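Local coordinates for adhesion and penetration protein autotransporter (Haemophilus influenzae, PDB 3SYJ) that promotes adherence to and invasion of host cells as a surface-exposed, self-associating autotransporter adhesin, and is probably a serine protease, at residues Y148-I154 with S220-D226. Residues are numbered along the deposited sequence; the frame is centred on the assembly and turned at random.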
loop_
_atom_site.group_PDB
_atom_site.type_symbol
_atom_site.label_atom_id
_atom_site.label_comp_id
_atom_site.label_asym_id
_atom_site.label_seq_id
_atom_site.Cartn_x
_atom_site.Cartn_y
_atom_site.Cartn_z
ATOM N N TYR A 148 -33.134 -44.167 -30.813
ATOM C CA TYR A 148 -34.181 -43.190 -30.531
ATOM C C TYR A 148 -34.578 -43.229 -29.057
ATOM O O TYR A 148 -35.601 -43.818 -28.706
ATOM C CB TYR A 148 -35.413 -43.505 -31.373
ATOM C CG TYR A 148 -35.180 -43.417 -32.865
ATOM C CD1 TYR A 148 -34.972 -42.193 -33.486
ATOM C CD2 TYR A 148 -35.184 -44.556 -33.652
ATOM C CE1 TYR A 148 -34.770 -42.110 -34.849
ATOM C CE2 TYR A 148 -34.983 -44.486 -35.018
ATOM C CZ TYR A 148 -34.778 -43.264 -35.611
ATOM O OH TYR A 148 -34.578 -43.204 -36.971
ATOM N N PRO A 149 -33.767 -42.608 -28.191
ATOM C CA PRO A 149 -33.931 -42.700 -26.734
ATOM C C PRO A 149 -35.047 -41.832 -26.175
ATOM O O PRO A 149 -35.661 -42.212 -25.179
ATOM C CB PRO A 149 -32.593 -42.194 -26.199
ATOM C CG PRO A 149 -32.049 -41.338 -27.264
ATOM C CD PRO A 149 -32.549 -41.874 -28.571
ATOM N N GLU A 150 -35.293 -40.681 -26.792
ATOM C CA GLU A 150 -36.311 -39.758 -26.307
ATOM C C GLU A 150 -37.433 -39.567 -27.325
ATOM O O GLU A 150 -37.212 -39.622 -28.539
ATOM C CB GLU A 150 -35.673 -38.419 -25.941
ATOM C CG GLU A 150 -34.483 -38.544 -24.994
ATOM C CD GLU A 150 -34.876 -38.651 -23.531
ATOM O OE1 GLU A 150 -36.088 -38.729 -23.237
ATOM O OE2 GLU A 150 -33.969 -38.645 -22.668
ATOM N N ARG A 151 -38.645 -39.364 -26.823
ATOM C CA ARG A 151 -39.806 -39.142 -27.673
ATOM C C ARG A 151 -40.785 -38.252 -26.914
ATOM O O ARG A 151 -41.040 -38.491 -25.733
ATOM C CB ARG A 151 -40.471 -40.474 -28.052
ATOM C CG ARG A 151 -40.783 -40.579 -29.535
ATOM C CD ARG A 151 -41.972 -41.464 -29.858
ATOM N NE ARG A 151 -41.638 -42.868 -30.062
ATOM C CZ ARG A 151 -41.938 -43.572 -31.156
ATOM N NH1 ARG A 151 -42.570 -43.012 -32.172
ATOM N NH2 ARG A 151 -41.607 -44.850 -31.228
ATOM N N VAL A 152 -41.327 -37.227 -27.574
ATOM C CA VAL A 152 -42.257 -36.303 -26.917
ATOM C C VAL A 152 -43.431 -35.902 -27.820
ATOM O O VAL A 152 -43.375 -36.080 -29.039
ATOM C CB VAL A 152 -41.546 -35.020 -26.444
ATOM C CG1 VAL A 152 -40.404 -35.351 -25.502
ATOM C CG2 VAL A 152 -41.031 -34.234 -27.635
ATOM N N ARG A 153 -44.494 -35.373 -27.215
ATOM C CA ARG A 153 -45.636 -34.841 -27.963
ATOM C C ARG A 153 -46.195 -33.601 -27.273
ATOM O O ARG A 153 -45.847 -33.290 -26.133
ATOM C CB ARG A 153 -46.746 -35.891 -28.150
ATOM C CG ARG A 153 -47.542 -36.238 -26.879
ATOM C CD ARG A 153 -48.927 -36.818 -27.212
ATOM N NE ARG A 153 -49.750 -35.838 -27.926
ATOM C CZ ARG A 153 -50.533 -34.933 -27.341
ATOM N NH1 ARG A 153 -50.639 -34.890 -26.015
ATOM N NH2 ARG A 153 -51.228 -34.073 -28.084
ATOM N N ILE A 154 -47.070 -32.888 -27.962
ATOM C CA ILE A 154 -47.556 -31.627 -27.443
ATOM C C ILE A 154 -48.845 -31.291 -28.161
ATOM O O ILE A 154 -48.982 -31.565 -29.352
ATOM C CB ILE A 154 -46.512 -30.513 -27.670
ATOM C CG1 ILE A 154 -47.042 -29.162 -27.166
ATOM C CG2 ILE A 154 -46.125 -30.447 -29.146
ATOM C CD1 ILE A 154 -46.036 -28.026 -27.240
ATOM N N SER A 220 -51.813 -32.585 -33.915
ATOM C CA SER A 220 -50.685 -32.206 -33.062
ATOM C C SER A 220 -49.491 -33.116 -33.332
ATOM O O SER A 220 -49.667 -34.279 -33.690
ATOM C CB SER A 220 -51.074 -32.253 -31.575
ATOM O OG SER A 220 -51.061 -33.589 -31.093
ATOM N N PRO A 221 -48.271 -32.589 -33.149
ATOM C CA PRO A 221 -47.056 -33.282 -33.569
ATOM C C PRO A 221 -46.473 -34.200 -32.504
ATOM O O PRO A 221 -46.637 -33.983 -31.308
ATOM C CB PRO A 221 -46.066 -32.134 -33.796
ATOM C CG PRO A 221 -46.690 -30.910 -33.168
ATOM C CD PRO A 221 -47.956 -31.309 -32.497
ATOM N N MET A 222 -45.751 -35.208 -32.961
ATOM C CA MET A 222 -45.043 -36.109 -32.079
ATOM C C MET A 222 -43.612 -36.144 -32.602
ATOM O O MET A 222 -43.391 -36.271 -33.805
ATOM C CB MET A 222 -45.726 -37.480 -32.112
ATOM C CG MET A 222 -45.036 -38.594 -31.363
ATOM S SD MET A 222 -44.195 -39.749 -32.455
ATOM C CE MET A 222 -42.528 -39.233 -32.187
ATOM N N PHE A 223 -42.643 -35.993 -31.701
ATOM C CA PHE A 223 -41.244 -35.844 -32.086
ATOM C C PHE A 223 -40.397 -36.977 -31.543
ATOM O O PHE A 223 -40.663 -37.496 -30.463
ATOM C CB PHE A 223 -40.684 -34.525 -31.546
ATOM C CG PHE A 223 -41.450 -33.317 -31.982
ATOM C CD1 PHE A 223 -41.064 -32.608 -33.109
ATOM C CD2 PHE A 223 -42.556 -32.886 -31.266
ATOM C CE1 PHE A 223 -41.771 -31.485 -33.521
ATOM C CE2 PHE A 223 -43.266 -31.763 -31.666
ATOM C CZ PHE A 223 -42.868 -31.061 -32.801
ATOM N N ILE A 224 -39.361 -37.352 -32.285
ATOM C CA ILE A 224 -38.466 -38.402 -31.827
ATOM C C ILE A 224 -37.019 -37.933 -31.899
ATOM O O ILE A 224 -36.633 -37.206 -32.820
ATOM C CB ILE A 224 -38.684 -39.727 -32.609
ATOM C CG1 ILE A 224 -38.064 -40.918 -31.861
ATOM C CG2 ILE A 224 -38.178 -39.612 -34.055
ATOM C CD1 ILE A 224 -38.433 -42.268 -32.444
ATOM N N TYR A 225 -36.224 -38.317 -30.906
ATOM C CA TYR A 225 -34.824 -37.929 -30.903
ATOM C C TYR A 225 -33.951 -38.979 -31.580
ATOM O O TYR A 225 -33.897 -40.128 -31.140
ATOM C CB TYR A 225 -34.321 -37.690 -29.482
ATOM C CG TYR A 225 -32.938 -37.053 -29.440
ATOM C CD1 TYR A 225 -32.764 -35.724 -29.793
ATOM C CD2 TYR A 225 -31.819 -37.779 -29.055
ATOM C CE1 TYR A 225 -31.521 -35.125 -29.757
ATOM C CE2 TYR A 225 -30.564 -37.192 -29.017
ATOM C CZ TYR A 225 -30.422 -35.859 -29.372
ATOM O OH TYR A 225 -29.195 -35.245 -29.339
ATOM N N ASP A 226 -33.276 -38.571 -32.655
ATOM C CA ASP A 226 -32.269 -39.396 -33.314
ATOM C C ASP A 226 -30.919 -39.155 -32.638
ATOM O O ASP A 226 -30.338 -38.084 -32.773
ATOM C CB ASP A 226 -32.190 -39.041 -34.801
ATOM C CG ASP A 226 -31.309 -39.996 -35.592
ATOM O OD1 ASP A 226 -30.231 -40.383 -35.095
ATOM O OD2 ASP A 226 -31.694 -40.356 -36.724
HETATM O O HOH W 1 -34.138 -40.601 -37.960
HETATM O O HOH W 2 -49.230 -35.240 -30.663
#
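Val152 and Phe223 form the hydrogen-bonded pair at the middle of two antiparallel strands, 151-154 and 221-226, in a beta-sheet of the chymotrypsin-like (clan PA) S6 protease domain. Each backbone N-H of the pair meets the other's carbonyl; the bond from Phe223 N to Val152 O, 2.8 Å, is almost straight. Their side chains share one face with Ile154, whose CG2 reaches the edge of the Phe223 ring at CE2, 4.0 Å away; branched aliphatics and a flat ring suit this apolar face, which helix 9-17 covers through Phe15 and Ala16.

On the other face the long, flexible Arg151 and Met222 lie beside the branched Ile224. Met222 bends at chi2 and chi3, laying its CE against Arg151 CD at 3.3 Å and its SD at the guanidinium edge, where Arg151 NH1 makes a weak hydrogen bond to the sulfur. Over one guanidinium face sits Ile224 CD1. With CG1 anti to the backbone N (chi1 -163°), Ile224 also extends CD1 to Tyr148 CB, 3.4 Å away. Tyr148 ends in a hydroxyl bonded to a water that donates to Asp226 OD2, so one water links the two polar ends; the other carboxylate oxygen, OD1, accepts from Lys229 N.

Ser220 lies close to Ser218, the active-site serine by similarity. Arg153, salt-bridged to Asp217 through NH2, is long enough to reach the loop holding Asp217 and Ser220, and its guanidinium probably offsets the carboxylate's charge. Ser220 OG also bonds Asp217 O. A second water accepts from Arg153 NE, while Arg153 NH2 donates to Ser220 OG at 3.1 Å, in the guanidinium plane.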